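Local atomic coordinates of Glyco_hydro_cc domain-containing protein (Blastomyces gilchristii, PDB entry 6UB0), a protein that acts as a curdlan-specific exo-beta-1,3-glucanase of glycoside hydrolase family 128, probably releasing sugars from chain ends of beta-1,3-glucan in a TIM-barrel catalytic core. Residues A[45-50]-A[80-85]; A[106-111]-A[121-126]; A[69-74]-A[136-141]; A[92-97]-A[132-137]. All blocks are in the same frame, centred on the assembly; numbering follows the deposited sequence.

Interaction 1 of 4, residues A[45-50]-A[80-85]; sequences MLWGPR and SQANMS. With BGC (beta-D-glucopyranose), chain B; GLC (alpha-D-glucopyranose), chain C.
Hydroxyl O2 of the beta-glucose BGC is held by W47 and Q81 together, one from each loop. BGC O2 donates to Q81 OE1 at 2.8 Å and accepts from W47 NE1 at 3.0 Å, with an N-H...O angle of 157°. The sugar oxygen sits near the plane of the indole, at its edge. With CG anti to the backbone N (chi1 -176°), W47 sends its ring along the loop 80-85, so the benzo side lies against the backbone there, CH2 coming to 3.2 Å from Q81 C. The Q81 amide stands 65° from the indole plane, and its OE1 is 3.3 Å from W47 CZ2; N74 ND2 also donates to this oxygen, which helps fix the turn of the amide. Q81 NE2 faces the second sugar, 3.3 Å from GLC O3. Over one indole face lies the R50 guanidinium, NH2 3.2 Å above the ring plane; at the guanidinium edge R50 NH2 is 4.0 Å from BGC O3, a long approach. Farther from the sugars the contact is mostly van der Waals. A82 CB rests on W47 O at 3.6 Å, and the P49 ring and M84 chain slide past each other in opposite directions, meeting through CD and SD. Two loops that follow barrel strands 41-42 and 69-71 thus build one wall of the glycan pocket at the C-terminal end of the barrel strands, with W47, R50 and Q81 among its lining residues.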
loop_
_atom_site.group_PDB
_atom_site.type_symbol
_atom_site.label_atom_id
_atom_site.label_comp_id
_atom_site.label_asym_id
_atom_site.label_seq_id
_atom_site.Cartn_x
_atom_site.Cartn_y
_atom_site.Cartn_z
ATOM N N MET A 45 8.403 -3.302 -3.864
ATOM C CA MET A 45 8.232 -3.650 -2.431
ATOM C C MET A 45 9.326 -4.600 -1.944
ATOM O O MET A 45 9.565 -5.635 -2.553
ATOM C CB MET A 45 6.842 -4.214 -2.165
ATOM C CG MET A 45 6.750 -4.822 -0.761
ATOM S SD MET A 45 5.136 -5.500 -0.371
ATOM C CE MET A 45 4.255 -4.055 0.198
ATOM N N LEU A 46 9.937 -4.223 -0.825
ATOM C CA LEU A 46 10.662 -5.144 0.089
ATOM C C LEU A 46 9.646 -5.812 1.021
ATOM O O LEU A 46 9.247 -5.206 1.957
ATOM C CB LEU A 46 11.709 -4.356 0.875
ATOM C CG LEU A 46 12.576 -5.218 1.790
ATOM C CD1 LEU A 46 13.023 -6.448 1.033
ATOM C CD2 LEU A 46 13.786 -4.428 2.337
ATOM N N TRP A 47 9.205 -7.008 0.677
ATOM C CA TRP A 47 8.036 -7.689 1.296
ATOM C C TRP A 47 8.353 -8.087 2.736
ATOM O O TRP A 47 7.451 -8.054 3.576
ATOM C CB TRP A 47 7.693 -8.900 0.440
ATOM C CG TRP A 47 6.469 -9.623 0.886
ATOM C CD1 TRP A 47 5.190 -9.417 0.464
ATOM C CD2 TRP A 47 6.408 -10.633 1.906
ATOM N NE1 TRP A 47 4.346 -10.294 1.079
ATOM C CE2 TRP A 47 5.060 -11.018 2.004
ATOM C CE3 TRP A 47 7.359 -11.269 2.723
ATOM C CZ2 TRP A 47 4.650 -12.027 2.888
ATOM C CZ3 TRP A 47 6.947 -12.250 3.603
ATOM C CH2 TRP A 47 5.608 -12.615 3.683
ATOM N N GLY A 48 9.574 -8.557 2.923
ATOM C CA GLY A 48 10.078 -9.159 4.169
ATOM C C GLY A 48 11.466 -9.756 3.957
ATOM O O GLY A 48 12.045 -9.726 2.861
ATOM N N PRO A 49 11.986 -10.437 5.005
ATOM C CA PRO A 49 13.314 -11.041 4.953
ATOM C C PRO A 49 13.651 -11.881 3.715
ATOM O O PRO A 49 14.823 -11.914 3.320
ATOM C CB PRO A 49 13.294 -11.997 6.149
ATOM C CG PRO A 49 12.260 -11.433 7.089
ATOM C CD PRO A 49 11.230 -10.742 6.218
ATOM N N ARG A 50 12.658 -12.604 3.176
ATOM C CA ARG A 50 12.864 -13.476 1.990
ATOM C C ARG A 50 13.403 -12.648 0.820
ATOM O O ARG A 50 13.904 -13.239 -0.111
ATOM C CB ARG A 50 11.575 -14.187 1.577
ATOM C CG ARG A 50 10.506 -13.284 0.982
ATOM C CD ARG A 50 9.294 -14.146 0.717
ATOM N NE ARG A 50 8.161 -13.513 0.060
ATOM C CZ ARG A 50 6.878 -13.790 0.340
ATOM N NH1 ARG A 50 6.558 -14.650 1.302
ATOM N NH2 ARG A 50 5.914 -13.162 -0.305
ATOM N N SER A 80 1.726 -15.024 9.208
ATOM C CA SER A 80 1.819 -15.691 7.885
ATOM C C SER A 80 2.181 -14.676 6.799
ATOM O O SER A 80 2.345 -15.106 5.656
ATOM C CB SER A 80 0.566 -16.374 7.538
ATOM O OG SER A 80 -0.437 -15.413 7.374
ATOM N N GLN A 81 2.334 -13.406 7.153
ATOM C CA GLN A 81 2.914 -12.395 6.231
ATOM C C GLN A 81 4.364 -12.172 6.629
ATOM O O GLN A 81 5.082 -13.164 6.878
ATOM C CB GLN A 81 2.041 -11.151 6.231
ATOM C CG GLN A 81 0.623 -11.435 5.783
ATOM C CD GLN A 81 0.598 -11.933 4.357
ATOM O OE1 GLN A 81 1.400 -11.529 3.523
ATOM N NE2 GLN A 81 -0.316 -12.848 4.058
ATOM N N ALA A 82 4.829 -10.939 6.645
ATOM C CA ALA A 82 6.256 -10.679 6.838
ATOM C C ALA A 82 6.674 -11.340 8.147
ATOM O O ALA A 82 7.799 -11.809 8.189
ATOM C CB ALA A 82 6.581 -9.205 6.844
ATOM N N ASN A 83 5.849 -11.212 9.174
ATOM C CA ASN A 83 5.992 -11.886 10.493
ATOM C C ASN A 83 7.293 -11.409 11.142
ATOM O O ASN A 83 8.275 -12.196 11.186
ATOM C CB ASN A 83 5.972 -13.402 10.332
ATOM C CG ASN A 83 6.144 -14.081 11.675
ATOM O OD1 ASN A 83 5.595 -13.603 12.662
ATOM N ND2 ASN A 83 6.960 -15.117 11.714
ATOM N N MET A 84 7.358 -10.126 11.488
ATOM C CA MET A 84 8.596 -9.481 11.967
ATOM C C MET A 84 8.252 -8.680 13.211
ATOM O O MET A 84 7.175 -8.047 13.266
ATOM C CB MET A 84 9.200 -8.509 10.938
ATOM C CG MET A 84 9.501 -9.148 9.616
ATOM S SD MET A 84 9.865 -7.936 8.341
ATOM C CE MET A 84 11.103 -6.992 9.237
ATOM N N SER A 85 9.122 -8.769 14.213
ATOM C CA SER A 85 8.966 -7.965 15.440
ATOM C C SER A 85 9.223 -6.520 15.061
ATOM O O SER A 85 9.951 -6.273 14.119
ATOM C CB SER A 85 9.901 -8.428 16.500
ATOM O OG SER A 85 11.215 -8.071 16.145
HETATM C C2 BGC B . 0.553 -11.668 -0.214
HETATM C C3 BGC B . 1.182 -11.354 -1.540
HETATM C C4 BGC B . 0.097 -11.533 -2.579
HETATM C C5 BGC B . -1.129 -10.664 -2.227
HETATM C C6 BGC B . -2.403 -10.751 -3.080
HETATM C C1 BGC B . -0.685 -10.861 0.062
HETATM O O2 BGC B . 1.554 -11.335 0.755
HETATM O O3 BGC B . 2.411 -12.099 -1.794
HETATM O O4 BGC B . 0.758 -11.198 -3.799
HETATM O O5 BGC B . -1.689 -10.997 -0.952
HETATM O O6 BGC B . -2.725 -12.162 -3.223
HETATM C C1 GLC C . -3.648 -9.177 3.312
HETATM C C2 GLC C . -2.289 -9.664 2.787
HETATM C C3 GLC C . -2.468 -10.722 1.696
HETATM C C4 GLC C . -3.431 -11.828 2.205
HETATM C C5 GLC C . -4.694 -11.253 2.790
HETATM C C6 GLC C . -5.706 -12.280 3.339
HETATM O O1 GLC C . -4.488 -8.609 2.296
HETATM O O2 GLC C . -1.409 -8.654 2.237
HETATM O O3 GLC C . -1.187 -11.233 1.331
HETATM O O4 GLC C . -3.843 -12.584 1.117
HETATM O O5 GLC C . -4.312 -10.357 3.834
HETATM O O6 GLC C . -4.934 -13.332 3.839
#

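Interaction 2 of 4, residues A[106-111]-A[121-126]; sequences LGSPAV and GWMQGF
Apolar contacts between P109, V111 and the side chains W122, M123 and F126 join strand 106-111 to helix 121-126. The two axes run nearly antiparallel, 160° apart, and approach to 8.9 Å. One contact is CH-pi: P109 CG lies over a face of the F126 ring, 4.1 Å from its centroid and 23° off the normal, shifted toward the rim. The same proline packs through CB on W122 CH2, so it meets both aromatic side chains on its helix-facing side. Other apolar packing holds the far end, V111 CG1 lying 3.4 Å from W122 CE3 and CG2 against the methyl of M123. Methionine makes the third kind. Bent at chi2 (61°) and again at chi3, M123 carries CE back to the strand, 3.1 Å from P109 O and 3.3 Å from S108 OG, which puts a methyl against two oxygens. S108 OG is hydrogen-bonded to A140 N on the next strand. The polar end of W122 leaves the contact altogether: NE1 donates to M84 O, tying the helix to a loop near the pocket. A strand whose outward residues are roofed by the helix that follows it is the beta-alpha half of the beta-alpha-beta unit 105-146, a repeating element of the TIM barrel.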
loop_
_atom_site.group_PDB
_atom_site.type_symbol
_atom_site.label_atom_id
_atom_site.label_comp_id
_atom_site.label_asym_id
_atom_site.label_seq_id
_atom_site.Cartn_x
_atom_site.Cartn_y
_atom_site.Cartn_z
ATOM N N LEU A 106 10.363 6.664 0.727
ATOM C CA LEU A 106 10.351 5.371 1.433
ATOM C C LEU A 106 9.032 5.266 2.199
ATOM O O LEU A 106 8.646 6.228 2.962
ATOM C CB LEU A 106 11.569 5.306 2.352
ATOM C CG LEU A 106 12.909 5.513 1.650
ATOM C CD1 LEU A 106 14.091 5.399 2.626
ATOM C CD2 LEU A 106 13.061 4.543 0.485
ATOM N N GLY A 107 8.333 4.147 1.981
ATOM C CA GLY A 107 7.061 3.841 2.638
ATOM C C GLY A 107 7.269 2.859 3.760
ATOM O O GLY A 107 8.041 1.937 3.607
ATOM N N SER A 108 6.658 3.099 4.897
ATOM C CA SER A 108 6.817 2.202 6.060
ATOM C C SER A 108 6.392 0.768 5.723
ATOM O O SER A 108 5.703 0.495 4.735
ATOM C CB SER A 108 5.989 2.695 7.190
ATOM O OG SER A 108 4.687 2.211 7.018
ATOM N N PRO A 109 6.755 -0.203 6.570
ATOM C CA PRO A 109 6.084 -1.505 6.512
ATOM C C PRO A 109 4.587 -1.192 6.615
ATOM O O PRO A 109 4.152 -0.249 7.306
ATOM C CB PRO A 109 6.641 -2.252 7.722
ATOM C CG PRO A 109 7.925 -1.509 8.033
ATOM C CD PRO A 109 7.564 -0.067 7.802
ATOM N N ALA A 110 3.785 -2.018 5.949
ATOM C CA ALA A 110 2.325 -1.847 5.833
ATOM C C ALA A 110 1.632 -2.744 6.870
ATOM O O ALA A 110 1.853 -3.955 6.810
ATOM C CB ALA A 110 1.830 -2.247 4.461
ATOM N N VAL A 111 0.980 -2.157 7.852
ATOM C CA VAL A 111 0.298 -2.979 8.891
ATOM C C VAL A 111 -1.135 -3.306 8.481
ATOM O O VAL A 111 -1.783 -2.514 7.834
ATOM C CB VAL A 111 0.405 -2.339 10.275
ATOM C CG1 VAL A 111 1.858 -2.411 10.693
ATOM C CG2 VAL A 111 -0.113 -0.916 10.301
ATOM N N GLY A 121 -0.605 -0.361 16.505
ATOM C CA GLY A 121 0.162 -0.631 17.727
ATOM C C GLY A 121 1.533 -1.105 17.302
ATOM O O GLY A 121 2.538 -0.557 17.810
ATOM N N TRP A 122 1.565 -2.045 16.348
ATOM C CA TRP A 122 2.839 -2.521 15.767
ATOM C C TRP A 122 3.533 -1.326 15.119
ATOM O O TRP A 122 4.782 -1.160 15.304
ATOM C CB TRP A 122 2.624 -3.685 14.810
ATOM C CG TRP A 122 3.909 -4.292 14.342
ATOM C CD1 TRP A 122 4.466 -5.487 14.687
ATOM C CD2 TRP A 122 4.753 -3.750 13.317
ATOM N NE1 TRP A 122 5.651 -5.695 14.028
ATOM C CE2 TRP A 122 5.855 -4.635 13.172
ATOM C CE3 TRP A 122 4.720 -2.575 12.570
ATOM C CZ2 TRP A 122 6.879 -4.386 12.262
ATOM C CZ3 TRP A 122 5.759 -2.312 11.718
ATOM C CH2 TRP A 122 6.799 -3.219 11.540
ATOM N N MET A 123 2.790 -0.502 14.371
ATOM C CA MET A 123 3.404 0.695 13.743
ATOM C C MET A 123 4.048 1.544 14.845
ATOM O O MET A 123 5.202 1.976 14.658
ATOM C CB MET A 123 2.402 1.555 12.967
ATOM C CG MET A 123 3.081 2.467 11.964
ATOM S SD MET A 123 4.024 1.609 10.676
ATOM C CE MET A 123 2.687 1.311 9.492
ATOM N N GLN A 124 3.369 1.759 15.968
ATOM C CA GLN A 124 3.947 2.671 16.991
ATOM C C GLN A 124 5.213 2.044 17.618
ATOM O O GLN A 124 6.236 2.758 17.781
ATOM C CB GLN A 124 2.922 3.083 18.022
ATOM C CG GLN A 124 3.488 4.220 18.852
ATOM C CD GLN A 124 2.481 4.796 19.797
ATOM O OE1 GLN A 124 1.526 5.450 19.397
ATOM N NE2 GLN A 124 2.740 4.600 21.075
ATOM N N GLY A 125 5.180 0.732 17.862
ATOM C CA GLY A 125 6.325 -0.068 18.350
ATOM C C GLY A 125 7.484 -0.001 17.378
ATOM O O GLY A 125 8.644 0.251 17.775
ATOM N N PHE A 126 7.194 -0.200 16.110
ATOM C CA PHE A 126 8.171 0.043 15.044
ATOM C C PHE A 126 8.626 1.517 15.037
ATOM O O PHE A 126 9.852 1.770 14.924
ATOM C CB PHE A 126 7.541 -0.356 13.715
ATOM C CG PHE A 126 8.337 0.081 12.527
ATOM C CD1 PHE A 126 9.434 -0.653 12.133
ATOM C CD2 PHE A 126 7.987 1.212 11.805
ATOM C CE1 PHE A 126 10.187 -0.276 11.035
ATOM C CE2 PHE A 126 8.724 1.581 10.703
ATOM C CZ PHE A 126 9.811 0.837 10.307
#

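Interaction 3 of 4, residues A[69-74]-A[136-141]; sequences NLLAFN and IDFLAV. With GLC (alpha-D-glucopyranose), chain C.
Strands 69-71 and 138-141 belong to the parallel sheet of the TIM barrel and lie on either side of strand 105-111, so F138 and L71 meet across an intervening strand, in the barrel interior. The axes are 9.4 Å apart at closest, with strand 105-111 between them, so only side chains can span the gap. G107 of the middle strand has no side chain, and F138 CZ passes close to its CA. F138 takes a chi1 of 66°, CG lying between its backbone N and carbonyl carbon, which stands the ring up toward strand 69-71. L71 reaches that ring at its edge, near its plane, with CD2 3.5 Å from F138 CE1; the same methyl touches A140 CB at 4.3 Å. On the other flank N69 OD1 is 3.8 Å from F138 CE2, the amide and ring planes 78° apart. W173 stacks on F138 and also touches L71 and N69. The N69 amide finds its polar partner in E41, through ND2. Past the strand end, N74 ND2 donates to GLC O2 at 3.0 Å, almost straight at 171°. The direct contact between the two strands is therefore one of dispersion and fit; both make backbone bonds to strand 105-111 between them, and N74 turns its amide to the sugar.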
loop_
_atom_site.group_PDB
_atom_site.type_symbol
_atom_site.label_atom_id
_atom_site.label_comp_id
_atom_site.label_asym_id
_atom_site.label_seq_id
_atom_site.Cartn_x
_atom_site.Cartn_y
_atom_site.Cartn_z
ATOM N N ASN A 69 9.453 5.816 -5.709
ATOM C CA ASN A 69 8.926 5.380 -4.395
ATOM C C ASN A 69 9.323 3.931 -4.154
ATOM O O ASN A 69 9.415 3.173 -5.097
ATOM C CB ASN A 69 7.398 5.487 -4.294
ATOM C CG ASN A 69 6.873 6.900 -4.293
ATOM O OD1 ASN A 69 7.002 7.591 -3.310
ATOM N ND2 ASN A 69 6.321 7.365 -5.414
ATOM N N LEU A 70 9.552 3.576 -2.892
ATOM C CA LEU A 70 9.832 2.184 -2.511
ATOM C C LEU A 70 8.972 1.851 -1.294
ATOM O O LEU A 70 8.922 2.687 -0.353
ATOM C CB LEU A 70 11.295 1.992 -2.130
ATOM C CG LEU A 70 12.317 2.280 -3.224
ATOM C CD1 LEU A 70 13.714 2.260 -2.636
ATOM C CD2 LEU A 70 12.184 1.289 -4.358
ATOM N N LEU A 71 8.459 0.633 -1.247
ATOM C CA LEU A 71 7.634 0.151 -0.084
ATOM C C LEU A 71 8.399 -0.902 0.731
ATOM O O LEU A 71 9.057 -1.799 0.138
ATOM C CB LEU A 71 6.321 -0.493 -0.535
ATOM C CG LEU A 71 5.302 0.432 -1.157
ATOM C CD1 LEU A 71 4.362 -0.349 -2.053
ATOM C CD2 LEU A 71 4.535 1.269 -0.139
ATOM N N ALA A 72 8.156 -0.903 2.039
ATOM C CA ALA A 72 8.784 -1.867 2.958
ATOM C C ALA A 72 7.819 -3.020 3.246
ATOM O O ALA A 72 6.828 -3.161 2.511
ATOM C CB ALA A 72 9.202 -1.159 4.212
ATOM N N PHE A 73 8.073 -3.769 4.326
ATOM C CA PHE A 73 7.557 -5.133 4.559
ATOM C C PHE A 73 6.018 -5.140 4.552
ATOM O O PHE A 73 5.343 -4.189 4.956
ATOM C CB PHE A 73 8.167 -5.670 5.860
ATOM C CG PHE A 73 9.564 -5.120 6.111
ATOM C CD1 PHE A 73 10.613 -5.405 5.242
ATOM C CD2 PHE A 73 9.825 -4.307 7.214
ATOM C CE1 PHE A 73 11.898 -4.911 5.455
ATOM C CE2 PHE A 73 11.120 -3.810 7.434
ATOM C CZ PHE A 73 12.138 -4.096 6.546
ATOM N N ASN A 74 5.484 -6.249 4.074
ATOM C CA ASN A 74 4.015 -6.513 4.031
ATOM C C ASN A 74 3.504 -7.131 5.334
ATOM O O ASN A 74 3.638 -8.344 5.494
ATOM C CB ASN A 74 3.673 -7.425 2.883
ATOM C CG ASN A 74 2.203 -7.330 2.574
ATOM O OD1 ASN A 74 1.706 -6.269 2.248
ATOM N ND2 ASN A 74 1.506 -8.430 2.765
ATOM N N ILE A 136 11.539 7.724 6.593
ATOM C CA ILE A 136 10.155 7.321 6.205
ATOM C C ILE A 136 9.434 8.563 5.694
ATOM O O ILE A 136 9.214 9.491 6.494
ATOM C CB ILE A 136 9.370 6.672 7.365
ATOM C CG1 ILE A 136 10.087 5.454 7.954
ATOM C CG2 ILE A 136 7.964 6.303 6.904
ATOM C CD1 ILE A 136 9.648 5.087 9.357
ATOM N N ASP A 137 9.044 8.529 4.425
ATOM C CA ASP A 137 8.300 9.604 3.718
ATOM C C ASP A 137 6.814 9.368 3.883
ATOM O O ASP A 137 6.090 10.334 3.786
ATOM C CB ASP A 137 8.644 9.691 2.224
ATOM C CG ASP A 137 10.074 10.131 2.014
ATOM O OD1 ASP A 137 10.310 11.311 2.193
ATOM O OD2 ASP A 137 10.950 9.268 1.778
ATOM N N PHE A 138 6.364 8.118 4.086
ATOM C CA PHE A 138 4.901 7.830 4.178
ATOM C C PHE A 138 4.675 6.487 4.872
ATOM O O PHE A 138 5.546 5.641 4.780
ATOM C CB PHE A 138 4.279 7.913 2.778
ATOM C CG PHE A 138 4.745 6.852 1.815
ATOM C CD1 PHE A 138 4.090 5.631 1.729
ATOM C CD2 PHE A 138 5.816 7.081 0.968
ATOM C CE1 PHE A 138 4.520 4.658 0.841
ATOM C CE2 PHE A 138 6.266 6.104 0.088
ATOM C CZ PHE A 138 5.608 4.895 0.012
ATOM N N LEU A 139 3.621 6.384 5.672
ATOM C CA LEU A 139 3.145 5.106 6.269
ATOM C C LEU A 139 2.345 4.357 5.209
ATOM O O LEU A 139 1.590 4.978 4.518
ATOM C CB LEU A 139 2.231 5.340 7.478
ATOM C CG LEU A 139 2.801 6.152 8.643
ATOM C CD1 LEU A 139 1.905 6.026 9.874
ATOM C CD2 LEU A 139 4.206 5.681 9.000
ATOM N N ALA A 140 2.475 3.036 5.193
ATOM C CA ALA A 140 1.616 2.147 4.397
ATOM C C ALA A 140 0.706 1.450 5.413
ATOM O O ALA A 140 1.209 0.953 6.445
ATOM C CB ALA A 140 2.445 1.173 3.598
ATOM N N VAL A 141 -0.596 1.429 5.162
ATOM C CA VAL A 141 -1.574 0.678 6.008
ATOM C C VAL A 141 -2.584 -0.098 5.145
ATOM O O VAL A 141 -2.791 0.221 3.952
ATOM C CB VAL A 141 -2.346 1.656 6.917
ATOM C CG1 VAL A 141 -1.378 2.463 7.811
ATOM C CG2 VAL A 141 -3.280 2.521 6.084
HETATM C C1 GLC C . -3.648 -9.177 3.312
HETATM C C2 GLC C . -2.289 -9.664 2.787
HETATM C C3 GLC C . -2.468 -10.722 1.696
HETATM C C4 GLC C . -3.431 -11.828 2.205
HETATM C C5 GLC C . -4.694 -11.253 2.790
HETATM C C6 GLC C . -5.706 -12.280 3.339
HETATM O O1 GLC C . -4.488 -8.609 2.296
HETATM O O2 GLC C . -1.409 -8.654 2.237
HETATM O O3 GLC C . -1.187 -11.233 1.331
HETATM O O4 GLC C . -3.843 -12.584 1.117
HETATM O O5 GLC C . -4.312 -10.357 3.834
HETATM O O6 GLC C . -4.934 -13.332 3.839
#

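Interaction 4 of 4, residues A[92-97]-A[132-137]; sequences AYQKYM and GNCKID
Helix 92-96 and the irregular segment 132-137 come within 5.3 Å between the CA atoms of Q94 and C134, so that Y93 and Q94 lie directly against the loop. The polar tie is made by Y93, whose OH donates to K135 O at 2.9 Å. The hydroxyl lies above the carbonyl plane, 41° out of it, with a C=O...O angle of 125°. The Y93 ring gets there because chi1 (-167°) sets CG anti to the backbone N, sending the tyrosine off the helix toward the loop. C134 and I136 approach one side of the ring obliquely: C134 CB is 3.6 Å from Y93 CD2, and I136 CG1 is 3.6 Å from Y93 CE2 and 3.4 Å from Y93 OH. The sulfur of C134 makes a sulfur-aromatic contact, SG lying 4.8 Å from the centroid of the Y93 ring and also approaching obliquely. M97 CB sits over the centre of the opposite face, so helix and loop together confine the ring. Nearer the solvent Q94 stretches out beyond CG, its OE1 3.3 Å from N133 CB and its CG 3.8 Å from C134 SG. The disulfide between C134 and C130 ties this loop back to helix 119-130, whose F126 touches both C134 and I136. The contact therefore lies where helix 86-96 meets the connection from helix 119-130 into strand 138-146, with L106 of strand 105-111 packed against the hydroxyl end of Y93.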
loop_
_atom_site.group_PDB
_atom_site.type_symbol
_atom_site.label_atom_id
_atom_site.label_comp_id
_atom_site.label_asym_id
_atom_site.label_seq_id
_atom_site.Cartn_x
_atom_site.Cartn_y
_atom_site.Cartn_z
ATOM N N ALA A 92 16.009 -3.832 10.109
ATOM C CA ALA A 92 16.077 -4.203 8.682
ATOM C C ALA A 92 15.665 -2.996 7.833
ATOM O O ALA A 92 16.095 -2.932 6.669
ATOM C CB ALA A 92 15.215 -5.404 8.431
ATOM N N TYR A 93 14.816 -2.118 8.389
ATOM C CA TYR A 93 14.358 -0.907 7.671
ATOM C C TYR A 93 15.588 -0.039 7.476
ATOM O O TYR A 93 15.936 0.209 6.312
ATOM C CB TYR A 93 13.301 -0.078 8.402
ATOM C CG TYR A 93 12.660 0.954 7.505
ATOM C CD1 TYR A 93 11.576 0.652 6.680
ATOM C CD2 TYR A 93 13.144 2.254 7.463
ATOM C CE1 TYR A 93 11.005 1.615 5.839
ATOM C CE2 TYR A 93 12.589 3.216 6.633
ATOM C CZ TYR A 93 11.515 2.909 5.817
ATOM O OH TYR A 93 11.031 3.924 5.032
ATOM N N GLN A 94 16.191 0.342 8.613
ATOM C CA GLN A 94 17.368 1.240 8.698
ATOM C C GLN A 94 18.438 0.702 7.777
ATOM O O GLN A 94 19.047 1.535 7.068
ATOM C CB GLN A 94 17.869 1.351 10.130
ATOM C CG GLN A 94 17.116 2.439 10.861
ATOM C CD GLN A 94 17.575 2.514 12.283
ATOM O OE1 GLN A 94 18.658 3.013 12.570
ATOM N NE2 GLN A 94 16.736 2.037 13.170
ATOM N N LYS A 95 18.622 -0.616 7.791
ATOM C CA LYS A 95 19.629 -1.325 6.963
ATOM C C LYS A 95 19.294 -1.255 5.467
ATOM O O LYS A 95 20.209 -0.938 4.699
ATOM C CB LYS A 95 19.806 -2.784 7.381
ATOM C CG LYS A 95 20.866 -3.556 6.599
ATOM C CD LYS A 95 21.323 -4.836 7.325
ATOM C CE LYS A 95 21.688 -5.971 6.381
ATOM N NZ LYS A 95 23.103 -5.920 5.915
ATOM N N TYR A 96 18.075 -1.612 5.066
ATOM C CA TYR A 96 17.745 -2.026 3.676
ATOM C C TYR A 96 16.965 -0.922 2.942
ATOM O O TYR A 96 17.063 -0.861 1.711
ATOM C CB TYR A 96 16.975 -3.356 3.671
ATOM C CG TYR A 96 17.825 -4.589 3.870
ATOM C CD1 TYR A 96 18.670 -5.030 2.867
ATOM C CD2 TYR A 96 17.731 -5.360 5.025
ATOM C CE1 TYR A 96 19.443 -6.172 3.015
ATOM C CE2 TYR A 96 18.483 -6.519 5.187
ATOM C CZ TYR A 96 19.352 -6.922 4.176
ATOM O OH TYR A 96 20.149 -8.044 4.307
ATOM N N MET A 97 16.248 -0.055 3.661
ATOM C CA MET A 97 15.479 1.065 3.061
ATOM C C MET A 97 16.223 2.429 3.156
ATOM O O MET A 97 16.314 3.122 2.105
ATOM C CB MET A 97 14.112 1.130 3.734
ATOM C CG MET A 97 13.360 -0.217 3.654
ATOM S SD MET A 97 12.651 -0.621 2.030
ATOM C CE MET A 97 11.600 0.800 1.730
ATOM N N GLY A 132 13.742 7.759 15.548
ATOM C CA GLY A 132 13.975 8.862 14.594
ATOM C C GLY A 132 15.063 8.581 13.561
ATOM O O GLY A 132 15.434 9.530 12.914
ATOM N N ASN A 133 15.555 7.348 13.390
ATOM C CA ASN A 133 16.639 7.008 12.419
ATOM C C ASN A 133 16.091 6.214 11.218
ATOM O O ASN A 133 16.890 5.857 10.301
ATOM C CB ASN A 133 17.750 6.153 13.029
ATOM C CG ASN A 133 18.417 6.748 14.256
ATOM O OD1 ASN A 133 18.745 7.942 14.320
ATOM N ND2 ASN A 133 18.662 5.892 15.230
ATOM N N CYS A 134 14.804 5.858 11.232
ATOM C CA CYS A 134 14.140 5.260 10.047
ATOM C C CYS A 134 13.777 6.468 9.150
ATOM O O CYS A 134 13.109 7.412 9.632
ATOM C CB CYS A 134 12.972 4.338 10.428
ATOM S SG CYS A 134 13.377 2.738 11.217
ATOM N N LYS A 135 14.245 6.464 7.907
ATOM C CA LYS A 135 13.947 7.517 6.888
ATOM C C LYS A 135 12.654 7.146 6.148
ATOM O O LYS A 135 12.710 6.328 5.228
ATOM C CB LYS A 135 15.125 7.686 5.925
ATOM C CG LYS A 135 16.329 8.387 6.557
ATOM C CD LYS A 135 17.536 8.513 5.662
ATOM C CE LYS A 135 18.719 9.153 6.344
ATOM N NZ LYS A 135 19.892 8.271 6.212
ATOM N N ILE A 136 11.539 7.724 6.593
ATOM C CA ILE A 136 10.155 7.321 6.205
ATOM C C ILE A 136 9.434 8.563 5.694
ATOM O O ILE A 136 9.214 9.491 6.494
ATOM C CB ILE A 136 9.370 6.672 7.365
ATOM C CG1 ILE A 136 10.087 5.454 7.954
ATOM C CG2 ILE A 136 7.964 6.303 6.904
ATOM C CD1 ILE A 136 9.648 5.087 9.357
ATOM N N ASP A 137 9.044 8.529 4.425
ATOM C CA ASP A 137 8.300 9.604 3.718
ATOM C C ASP A 137 6.814 9.368 3.883
ATOM O O ASP A 137 6.090 10.334 3.786
ATOM C CB ASP A 137 8.644 9.691 2.224
ATOM C CG ASP A 137 10.074 10.131 2.014
ATOM O OD1 ASP A 137 10.310 11.311 2.193
ATOM O OD2 ASP A 137 10.950 9.268 1.778
#

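Interactions 2 and 3 are fully buried and share one parallel sheet: interaction 3 joins two strands on the barrel-interior side, while interaction 2 lays a helix on the outside of the strand between them. Both depend on apolar contacts. Interaction 4 is at the surface, near the N-terminal ends of those strands, and adds a tyrosine hydrogen bond beside a disulfide that runs to helix 119-130; it shares I136 and D137 with interaction 3. Interaction 1 lies beyond the opposite strand ends, partly buried, and its chemistry is directed at sugar. Segment 69-74 connects with it through W47 O and N74 N, 2.7 Å apart, and its loop 80-85 also touches helix 121-126 of interaction 2.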